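Local coordinates for acetolactate synthase, small subunit (Thermotoga maritima, PDB 2FGC), which is the small, probably regulatory subunit of a two-component enzyme, built from an ACT domain and a second domain with the same strand order, at residues R53-S58 with E88-K93; M34-H37 with G41-R44; Q127-L132 with N164-K169; P68-L73 with E96-T101. All blocks are in the same frame, centred on the assembly; numbering follows the deposited sequence.

Interaction 1 of 4, residues R53-S58 with E88-K93; sequences RGFNIS and EKQAYK
This is a mixed polar and apolar side-chain contact on the helical face of the ACT domain, between the loop after its first helix and the second helix. The domain has the ferredoxin-like beta-alpha-beta-beta-alpha-beta fold. Residues 53-58 lead from the end of helix 42-51 into strand 56-64, and residues 88-93 include the last part of helix 83-91. Gln-90 carries the whole contact from its side. It touches both Arg-53 and Phe-55. Its chain is bent at chi2 (-61°), and it crosses the Arg-53 chain at about a right angle. Gln-90 CG meets the edge of the Phe-55 ring near the ring plane, with Phe-55 CZ 4.0 Å from Gln-90 CG. Beyond CG, the amide of Gln-90 comes to the edge of the Arg-53 guanidinium, and the two planes are 59° apart. The aliphatic part of Arg-53 also takes part: Arg-53 CG is 3.8 Å from Gln-90 CG. Gln-90 is buried, and Arg-53 and Phe-55 provide part of its cover. Gly-54 separates the two and is the C-prime residue of a Schellman motif that ends helix 42-51. The Phe-55 ring also packs edge-to-face on Phe-50 and touches Ile-87, while Gln-90 rests on Leu-49. At the outer end of the contact the guanidinium approaches the amide carbon, with Arg-53 NE 3.3 Å from Gln-90 CD.

Interaction 2 of 4, residues M34-H37 with G41-R44; sequences MLVH and GVMR
Val-42 sets its two methyls against the end of the His-37 carbonyl, which points almost straight at CG1. Val-42 CG1 is 3.5 Å from His-37 O, and Val-42 CG2 follows at 3.8 Å from the same oxygen. Both methyls therefore meet the carbonyl oxygen, and they do so by van der Waals contact. The torsion chi1 of Val-42 is -169°, which sets CG1 opposite the backbone N. From there CG1 also reaches the neighbouring strand residue: Val-36 CG2 lies 4.3 Å from Val-42 CG1. His-37 takes part through its backbone, since its ring stays clear of residues 41-44. This is the first strand-to-helix junction of the ACT domain, where a short loop leads from strand 28-37 to helix 42-51. Many ACT domains bind their effectors near this junction. Gly-41 holds the N-cap position, with a positive phi of 101°. Val-36 and Val-42 are both buried. Val-36 also packs on Leu-73 of the next strand in the sheet, and Val-42 touches Glu-96. The His-37 backbone is hydrogen-bonded to Glu-96, tying the end of this strand to the residue just before edge strand 97-102. Within the first turn of the helix, Arg-44 packs on Ala-51 of the second subunit.

Interaction 3 of 4, residues Q127-L132 with N164-K169; sequences QEIFQL and NLLPQK
The backbones come closest at Ile-129 and Leu-166, whose CA atoms are 7.4 Å apart, while those of Leu-132 and Leu-165 are 8.3 Å apart. The contact is apolar packing of helix 126-135 against the end of helix 156-165 and the loop that follows, in the second domain, which has the ferredoxin-like strand order of the ACT domain. Leu-132 carries most of it. Its CG stands opposite the backbone N (chi1 -174°), which sends both methyls across to the other segment. Leu-132 CD2 reaches Leu-166 CD2 at 3.6 Å. The same methyl also sits 3.9 Å from Leu-165 CB. The other branch, Leu-132 CD1, meets Leu-165 CD1 at 3.9 Å. Leu-132 thus touches two successive leucines. One turn earlier on its helix, Ile-129 makes a looser touch on the Leu-166 methyl. Leu-166 also packs on Ile-118 and Val-120 of strand 110-121, so it joins the helices to the sheet. Beyond it, Lys-169 NZ forms a salt bridge with Asp-123. The loop is held from within by Gln-168, whose amide nitrogen also binds Ile-163 O. Gln-168 NE2 donates to Leu-166 O at 2.6 Å, with an N-H...O angle of 148° and the donor tilted 30° from the carbonyl plane.

Interaction 4 of 4, residues P68-L73 with E96-T101; sequences PGLSRL and EVVKVT
Leu-70 and Val-98 touch across the strand that separates theirs. Strands 70-79 and 97-102 are not neighbours in the four-stranded antiparallel sheet of the ACT domain: strand 28-37 runs between them. The CA atoms of Leu-70 and Val-98 are accordingly 8.7 Å apart, and only side chains meet. The closer part is apolar. Leu-70 CD1 comes within 4.2 Å of Val-98 CG2, and both residues also pack on Leu-35 of the intervening strand. In Leu-70, CG lies opposite the carbonyl carbon (chi1 -54°) and chi2 is fully extended, which carries CD1 over to the valine. Val-98 and Lys-99 both face Leu-35 in a classic beta bulge on the edge strand. Val-98 is nevertheless exposed, and its side chain is about 6 Å from a bound magnesium ion. The looser part lies further along the strands. Here the edge of the Arg-72 guanidinium faces Thr-101, with Arg-72 NH1 4.3 Å from Thr-101 OG1, a proximity and no bond. Arg-72 runs extended through chi2 and then bends at chi3 (-57°). Its strong partners lie elsewhere. Arg-72 NH2 makes a salt bridge with Glu-66, and Arg-72 NH1 is hydrogen-bonded to Ser-33 OG. A long, weak ion pair also leads to Glu-173 of the second subunit, whose Ile-174 packs on the arginine. The buried charge of Arg-72 is therefore probably balanced mainly by Glu-66, with Thr-101 serving as a polar neighbour.

How the interactions relate
Interactions 1, 2 and 4 share the ACT domain and its sheet, while interaction 3 lies in the other domain, with its centre about 39 Å from each of theirs. Interactions 2 and 4 are closest, with centres about 7 Å apart, because strand 28-37 runs between the two strands of interaction 4. Leu-35 N to Lys-99 O (2.7 Å) and Val-36 N to Ser-71 O (2.8 Å) are probable hydrogen bonds. Interaction 1 joins interaction 4 through Tyr-92 OH and Val-100 N, 2.8 Å apart, and meets interaction 2 where Ala-91 CB packs on the selenium of selenomethionine Met-34. The magnesium ion lies about 10 Å from the His-37 side chain and 12 Å from that of Gln-90.

Interaction 1 of 4, residues R53-S58 with E88-K93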
# COMPACT_ATOMS: atom_id res chain seq x y z
N ARG A 53 -7.50 -16.60 15.14
CA ARG A 53 -8.72 -16.03 15.72
C ARG A 53 -9.90 -16.09 14.73
O ARG A 53 -11.04 -15.74 15.07
CB ARG A 53 -8.47 -14.60 16.20
CG ARG A 53 -9.41 -14.13 17.29
CD ARG A 53 -9.11 -14.86 18.57
NE ARG A 53 -10.24 -14.88 19.49
CZ ARG A 53 -10.91 -15.97 19.85
NH1 ARG A 53 -10.58 -17.17 19.37
NH2 ARG A 53 -11.91 -15.88 20.70
N GLY A 54 -9.63 -16.56 13.51
CA GLY A 54 -10.66 -16.71 12.48
C GLY A 54 -11.15 -15.38 11.93
O GLY A 54 -12.36 -15.17 11.81
N PHE A 55 -10.21 -14.48 11.62
CA PHE A 55 -10.51 -13.16 11.03
C PHE A 55 -10.34 -13.14 9.51
O PHE A 55 -9.26 -13.45 8.98
CB PHE A 55 -9.65 -12.07 11.67
CG PHE A 55 -10.05 -11.73 13.08
CD1 PHE A 55 -11.39 -11.62 13.44
CD2 PHE A 55 -9.07 -11.50 14.05
CE1 PHE A 55 -11.75 -11.29 14.75
CE2 PHE A 55 -9.43 -11.16 15.36
CZ PHE A 55 -10.77 -11.07 15.71
N ASN A 56 -11.40 -12.76 8.81
CA ASN A 56 -11.36 -12.75 7.37
C ASN A 56 -10.83 -11.40 6.79
O ASN A 56 -11.59 -10.55 6.32
CB ASN A 56 -12.76 -13.08 6.84
CG ASN A 56 -12.73 -13.72 5.47
OD1 ASN A 56 -12.49 -13.06 4.45
ND2 ASN A 56 -12.99 -15.02 5.43
N ILE A 57 -9.50 -11.24 6.82
CA ILE A 57 -8.84 -10.04 6.32
C ILE A 57 -8.82 -9.90 4.79
O ILE A 57 -8.17 -10.67 4.12
CB ILE A 57 -7.41 -9.98 6.86
CG1 ILE A 57 -7.47 -9.97 8.39
CG2 ILE A 57 -6.68 -8.76 6.32
CD1 ILE A 57 -6.19 -9.55 9.07
N SER A 58 -9.53 -8.91 4.26
CA SER A 58 -9.56 -8.64 2.81
C SER A 58 -8.35 -7.81 2.31
O SER A 58 -7.94 -7.94 1.17
CB SER A 58 -10.82 -7.85 2.44
OG SER A 58 -11.96 -8.36 3.09
N GLU A 88 -10.54 -5.40 18.15
CA GLU A 88 -10.08 -4.53 19.22
C GLU A 88 -9.61 -5.36 20.42
O GLU A 88 -8.44 -5.36 20.73
CB GLU A 88 -11.20 -3.58 19.63
CG GLU A 88 -10.79 -2.35 20.45
CD GLU A 88 -11.48 -1.07 19.96
OE1 GLU A 88 -12.57 -1.18 19.35
OE2 GLU A 88 -10.93 0.05 20.15
N LYS A 89 -10.53 -6.08 21.06
CA LYS A 89 -10.19 -6.93 22.20
C LYS A 89 -8.92 -7.76 21.98
O LYS A 89 -8.02 -7.73 22.80
CB LYS A 89 -11.37 -7.83 22.55
CG LYS A 89 -11.14 -8.72 23.75
CD LYS A 89 -12.29 -9.72 23.93
N GLN A 90 -8.84 -8.48 20.86
CA GLN A 90 -7.72 -9.40 20.50
C GLN A 90 -6.40 -8.74 20.07
O GLN A 90 -5.33 -9.29 20.33
CB GLN A 90 -8.13 -10.32 19.34
CG GLN A 90 -9.46 -11.03 19.51
CD GLN A 90 -9.48 -11.93 20.70
OE1 GLN A 90 -8.48 -12.56 21.04
NE2 GLN A 90 -10.63 -12.00 21.37
N ALA A 91 -6.47 -7.62 19.36
CA ALA A 91 -5.25 -6.92 19.00
C ALA A 91 -4.48 -6.45 20.26
O ALA A 91 -3.25 -6.69 20.39
CB ALA A 91 -5.57 -5.71 18.03
N TYR A 92 -5.23 -5.85 21.20
CA TYR A 92 -4.69 -5.24 22.41
C TYR A 92 -3.90 -6.22 23.24
O TYR A 92 -3.13 -5.83 24.07
CB TYR A 92 -5.77 -4.48 23.22
CG TYR A 92 -6.00 -3.05 22.73
CD1 TYR A 92 -4.92 -2.18 22.50
CD2 TYR A 92 -7.29 -2.55 22.50
CE1 TYR A 92 -5.12 -0.86 22.05
CE2 TYR A 92 -7.51 -1.23 22.07
CZ TYR A 92 -6.43 -0.38 21.83
OH TYR A 92 -6.65 0.91 21.39
N LYS A 93 -4.00 -7.50 22.93
CA LYS A 93 -3.24 -8.50 23.67
C LYS A 93 -1.82 -8.65 23.16
O LYS A 93 -0.98 -9.31 23.76
CB LYS A 93 -3.98 -9.84 23.68
CG LYS A 93 -5.47 -9.69 23.85
CD LYS A 93 -6.10 -10.91 24.47
CE LYS A 93 -7.34 -10.40 25.26
NZ LYS A 93 -8.45 -11.41 25.26

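Interaction 2 of 4, residues M34-H37 with G41-R44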
# COMPACT_ATOMS: atom_id res chain seq x y z
N MSE A 34 -4.49 0.91 13.03
CA MSE A 34 -3.84 0.38 14.19
C MSE A 34 -2.41 0.85 14.30
O MSE A 34 -1.68 0.77 13.35
CB MSE A 34 -3.84 -1.11 14.01
CG MSE A 34 -3.79 -1.84 15.23
SE MSE A 34 -3.98 -3.75 14.71
CE MSE A 34 -5.88 -3.71 13.83
N LEU A 35 -2.00 1.27 15.49
CA LEU A 35 -0.68 1.83 15.67
C LEU A 35 0.12 0.77 16.39
O LEU A 35 -0.34 0.29 17.41
CB LEU A 35 -0.80 3.08 16.53
CG LEU A 35 0.01 4.35 16.24
CD1 LEU A 35 0.02 4.72 14.78
CD2 LEU A 35 -0.59 5.49 17.06
N VAL A 36 1.26 0.35 15.84
CA VAL A 36 2.04 -0.74 16.46
C VAL A 36 3.54 -0.34 16.63
O VAL A 36 4.12 0.29 15.74
CB VAL A 36 1.88 -2.12 15.68
CG1 VAL A 36 0.40 -2.39 15.24
CG2 VAL A 36 2.72 -2.16 14.46
N HIS A 37 4.15 -0.69 17.76
CA HIS A 37 5.59 -0.45 17.97
C HIS A 37 6.31 -1.20 16.85
O HIS A 37 6.03 -2.35 16.59
CB HIS A 37 6.00 -0.92 19.38
CG HIS A 37 7.47 -0.77 19.68
ND1 HIS A 37 8.17 0.41 19.46
CD2 HIS A 37 8.37 -1.64 20.22
CE1 HIS A 37 9.43 0.25 19.82
NE2 HIS A 37 9.58 -0.98 20.29
N GLY A 41 10.09 -8.76 14.05
CA GLY A 41 9.22 -9.85 14.49
C GLY A 41 7.77 -9.43 14.68
O GLY A 41 6.92 -10.24 15.06
N VAL A 42 7.48 -8.17 14.42
CA VAL A 42 6.20 -7.63 14.86
C VAL A 42 5.05 -8.03 13.94
O VAL A 42 3.99 -8.43 14.43
CB VAL A 42 6.27 -6.10 15.11
CG1 VAL A 42 5.01 -5.58 15.85
CG2 VAL A 42 7.47 -5.79 15.97
N MSE A 43 5.28 -7.94 12.63
CA MSE A 43 4.24 -8.31 11.64
C MSE A 43 3.92 -9.80 11.78
O MSE A 43 2.75 -10.21 11.72
CB MSE A 43 4.68 -7.95 10.21
N ARG A 44 4.95 -10.60 12.03
CA ARG A 44 4.75 -12.02 12.30
C ARG A 44 3.66 -12.23 13.36
O ARG A 44 2.76 -13.06 13.15
CB ARG A 44 6.06 -12.71 12.69
CG ARG A 44 5.90 -14.18 12.91
CD ARG A 44 7.12 -14.73 13.60
NE ARG A 44 6.77 -15.57 14.73
CZ ARG A 44 6.41 -15.10 15.93
NH1 ARG A 44 6.33 -13.79 16.17
NH2 ARG A 44 6.12 -15.96 16.90

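Interaction 3 of 4, residues Q127-L132 with N164-K169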
# COMPACT_ATOMS: atom_id res chain seq x y z
N GLN A 127 -3.59 5.19 -28.26
CA GLN A 127 -4.37 6.39 -28.12
C GLN A 127 -5.56 6.13 -27.22
O GLN A 127 -5.91 6.96 -26.41
CB GLN A 127 -4.82 6.90 -29.48
CG GLN A 127 -3.70 7.39 -30.36
CD GLN A 127 -4.19 7.89 -31.70
OE1 GLN A 127 -4.53 7.11 -32.60
NE2 GLN A 127 -4.24 9.22 -31.86
N GLU A 128 -6.17 4.96 -27.36
CA GLU A 128 -7.27 4.60 -26.45
C GLU A 128 -6.75 4.51 -25.03
O GLU A 128 -7.37 5.03 -24.12
CB GLU A 128 -7.96 3.29 -26.86
CG GLU A 128 -8.89 3.42 -28.06
CD GLU A 128 -8.15 3.79 -29.34
OE1 GLU A 128 -7.04 3.24 -29.60
OE2 GLU A 128 -8.68 4.66 -30.09
N ILE A 129 -5.61 3.85 -24.84
CA ILE A 129 -4.99 3.74 -23.53
C ILE A 129 -4.63 5.12 -22.93
O ILE A 129 -4.97 5.38 -21.77
CB ILE A 129 -3.79 2.79 -23.57
CG1 ILE A 129 -4.27 1.36 -23.89
CG2 ILE A 129 -3.07 2.78 -22.24
CD1 ILE A 129 -3.12 0.35 -24.25
N PHE A 130 -4.02 6.01 -23.70
CA PHE A 130 -3.64 7.30 -23.14
C PHE A 130 -4.85 8.15 -22.77
O PHE A 130 -4.85 8.88 -21.80
CB PHE A 130 -2.73 8.10 -24.07
CG PHE A 130 -1.38 7.47 -24.27
CD1 PHE A 130 -0.73 6.84 -23.22
CD2 PHE A 130 -0.75 7.54 -25.51
CE1 PHE A 130 0.52 6.24 -23.41
CE2 PHE A 130 0.52 6.96 -25.69
CZ PHE A 130 1.14 6.31 -24.64
N GLN A 131 -5.87 8.06 -23.61
CA GLN A 131 -7.14 8.68 -23.33
C GLN A 131 -7.75 8.24 -22.04
O GLN A 131 -8.25 9.06 -21.27
CB GLN A 131 -8.08 8.31 -24.41
CG GLN A 131 -7.84 9.17 -25.54
CD GLN A 131 -8.93 9.04 -26.52
OE1 GLN A 131 -9.48 7.93 -26.73
NE2 GLN A 131 -9.28 10.18 -27.16
N LEU A 132 -7.69 6.93 -21.81
CA LEU A 132 -8.25 6.34 -20.63
C LEU A 132 -7.51 6.85 -19.35
O LEU A 132 -8.14 7.23 -18.34
CB LEU A 132 -8.24 4.81 -20.79
CG LEU A 132 -8.95 4.14 -19.63
CD1 LEU A 132 -10.43 4.35 -19.75
CD2 LEU A 132 -8.58 2.63 -19.49
N ASN A 164 -10.38 -2.88 -15.29
CA ASN A 164 -11.29 -3.63 -16.15
C ASN A 164 -11.49 -3.06 -17.54
O ASN A 164 -11.85 -3.80 -18.47
CB ASN A 164 -12.62 -3.85 -15.45
CG ASN A 164 -12.47 -4.78 -14.24
OD1 ASN A 164 -11.65 -5.73 -14.24
ND2 ASN A 164 -13.24 -4.50 -13.20
N LEU A 165 -11.22 -1.77 -17.70
CA LEU A 165 -11.39 -1.15 -19.00
C LEU A 165 -10.21 -1.39 -19.94
O LEU A 165 -10.28 -1.09 -21.17
CB LEU A 165 -11.65 0.34 -18.83
CG LEU A 165 -13.07 0.66 -18.40
CD1 LEU A 165 -13.15 2.13 -18.06
CD2 LEU A 165 -14.07 0.33 -19.49
N LEU A 166 -9.11 -1.91 -19.40
CA LEU A 166 -7.96 -2.18 -20.28
C LEU A 166 -8.13 -3.50 -21.05
O LEU A 166 -8.79 -4.43 -20.54
CB LEU A 166 -6.68 -2.17 -19.47
CG LEU A 166 -6.37 -0.83 -18.81
CD1 LEU A 166 -5.21 -1.05 -17.84
CD2 LEU A 166 -6.02 0.20 -19.93
N PRO A 167 -7.55 -3.60 -22.28
CA PRO A 167 -7.76 -4.88 -22.98
C PRO A 167 -7.00 -5.94 -22.22
O PRO A 167 -5.79 -5.83 -22.05
CB PRO A 167 -7.19 -4.65 -24.39
CG PRO A 167 -6.39 -3.42 -24.32
CD PRO A 167 -6.73 -2.65 -23.07
N GLN A 168 -7.72 -6.93 -21.72
CA GLN A 168 -7.16 -7.80 -20.71
C GLN A 168 -5.98 -8.59 -21.24
O GLN A 168 -5.04 -8.87 -20.49
CB GLN A 168 -8.25 -8.68 -20.10
CG GLN A 168 -9.38 -7.81 -19.38
CD GLN A 168 -8.90 -6.97 -18.12
OE1 GLN A 168 -8.55 -7.54 -17.09
NE2 GLN A 168 -8.92 -5.63 -18.23
N LYS A 169 -5.97 -8.90 -22.53
CA LYS A 169 -4.84 -9.64 -23.10
C LYS A 169 -3.50 -8.85 -23.09
O LYS A 169 -2.41 -9.41 -23.26
CB LYS A 169 -5.20 -10.16 -24.50
CG LYS A 169 -5.11 -9.11 -25.59
CD LYS A 169 -5.32 -9.69 -27.01
CE LYS A 169 -5.31 -8.57 -28.09
NZ LYS A 169 -4.03 -7.73 -28.22

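Interaction 4 of 4, residues P68-L73 with E96-T101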
# COMPACT_ATOMS: atom_id res chain seq x y z
N PRO A 68 7.25 8.85 15.22
CA PRO A 68 8.41 8.04 14.80
C PRO A 68 8.56 6.80 15.69
O PRO A 68 8.38 6.89 16.90
CB PRO A 68 9.60 9.01 14.95
CG PRO A 68 9.12 10.10 15.83
CD PRO A 68 7.63 10.19 15.70
N GLY A 69 8.84 5.64 15.10
CA GLY A 69 8.95 4.42 15.89
C GLY A 69 7.68 3.58 15.93
O GLY A 69 7.70 2.43 16.38
N LEU A 70 6.57 4.14 15.44
CA LEU A 70 5.32 3.42 15.39
C LEU A 70 4.81 3.35 13.98
O LEU A 70 4.77 4.35 13.29
CB LEU A 70 4.26 4.09 16.25
CG LEU A 70 4.50 4.39 17.72
CD1 LEU A 70 3.25 5.07 18.28
CD2 LEU A 70 4.88 3.15 18.50
N SER A 71 4.43 2.15 13.56
CA SER A 71 3.78 1.93 12.28
C SER A 71 2.28 1.97 12.39
O SER A 71 1.73 1.71 13.46
CB SER A 71 4.16 0.57 11.76
OG SER A 71 5.52 0.61 11.52
N ARG A 72 1.62 2.30 11.28
CA ARG A 72 0.17 2.29 11.22
C ARG A 72 -0.24 1.33 10.15
O ARG A 72 0.28 1.37 9.03
CB ARG A 72 -0.36 3.68 10.94
CG ARG A 72 -1.88 3.75 10.70
CD ARG A 72 -2.38 5.24 10.65
NE ARG A 72 -2.06 6.01 11.87
CZ ARG A 72 -2.84 6.03 12.95
NH1 ARG A 72 -3.94 5.31 12.97
NH2 ARG A 72 -2.53 6.76 14.01
N LEU A 73 -1.17 0.48 10.52
CA LEU A 73 -1.74 -0.57 9.71
C LEU A 73 -3.20 -0.32 9.54
O LEU A 73 -3.89 -0.06 10.51
CB LEU A 73 -1.72 -1.88 10.49
CG LEU A 73 -0.53 -2.77 10.29
CD1 LEU A 73 0.59 -2.22 11.14
CD2 LEU A 73 -0.94 -4.13 10.76
N GLU A 96 2.72 -4.82 21.72
CA GLU A 96 3.17 -3.92 20.64
C GLU A 96 2.03 -3.15 19.96
O GLU A 96 2.26 -2.13 19.30
CB GLU A 96 4.02 -4.70 19.59
N VAL A 97 0.80 -3.65 20.12
CA VAL A 97 -0.38 -2.93 19.67
C VAL A 97 -0.77 -1.83 20.66
O VAL A 97 -1.15 -2.12 21.80
CB VAL A 97 -1.58 -3.88 19.47
CG1 VAL A 97 -2.83 -3.08 19.14
CG2 VAL A 97 -1.27 -4.89 18.38
N VAL A 98 -0.67 -0.58 20.22
CA VAL A 98 -0.61 0.55 21.14
C VAL A 98 -1.81 1.48 20.95
O VAL A 98 -2.19 2.21 21.87
CB VAL A 98 0.69 1.36 20.95
CG1 VAL A 98 1.81 0.45 20.46
CG2 VAL A 98 0.46 2.51 19.98
N LYS A 99 -2.47 1.39 19.82
CA LYS A 99 -3.77 2.00 19.66
C LYS A 99 -4.49 1.36 18.47
O LYS A 99 -3.88 1.20 17.39
CB LYS A 99 -3.67 3.52 19.44
CG LYS A 99 -4.93 4.21 19.94
CD LYS A 99 -5.12 5.58 19.41
CE LYS A 99 -6.37 6.17 20.03
NZ LYS A 99 -6.63 7.51 19.47
N VAL A 100 -5.76 1.02 18.68
CA VAL A 100 -6.65 0.49 17.63
C VAL A 100 -7.73 1.55 17.42
O VAL A 100 -8.33 2.00 18.35
CB VAL A 100 -7.29 -0.89 18.02
CG1 VAL A 100 -8.22 -1.41 16.94
CG2 VAL A 100 -6.21 -1.94 18.36
N THR A 101 -7.88 1.99 16.19
CA THR A 101 -8.84 3.03 15.78
C THR A 101 -9.79 2.45 14.71
O THR A 101 -9.38 2.22 13.57
CB THR A 101 -8.10 4.24 15.07
OG1 THR A 101 -7.07 4.76 15.92
CG2 THR A 101 -9.09 5.39 14.65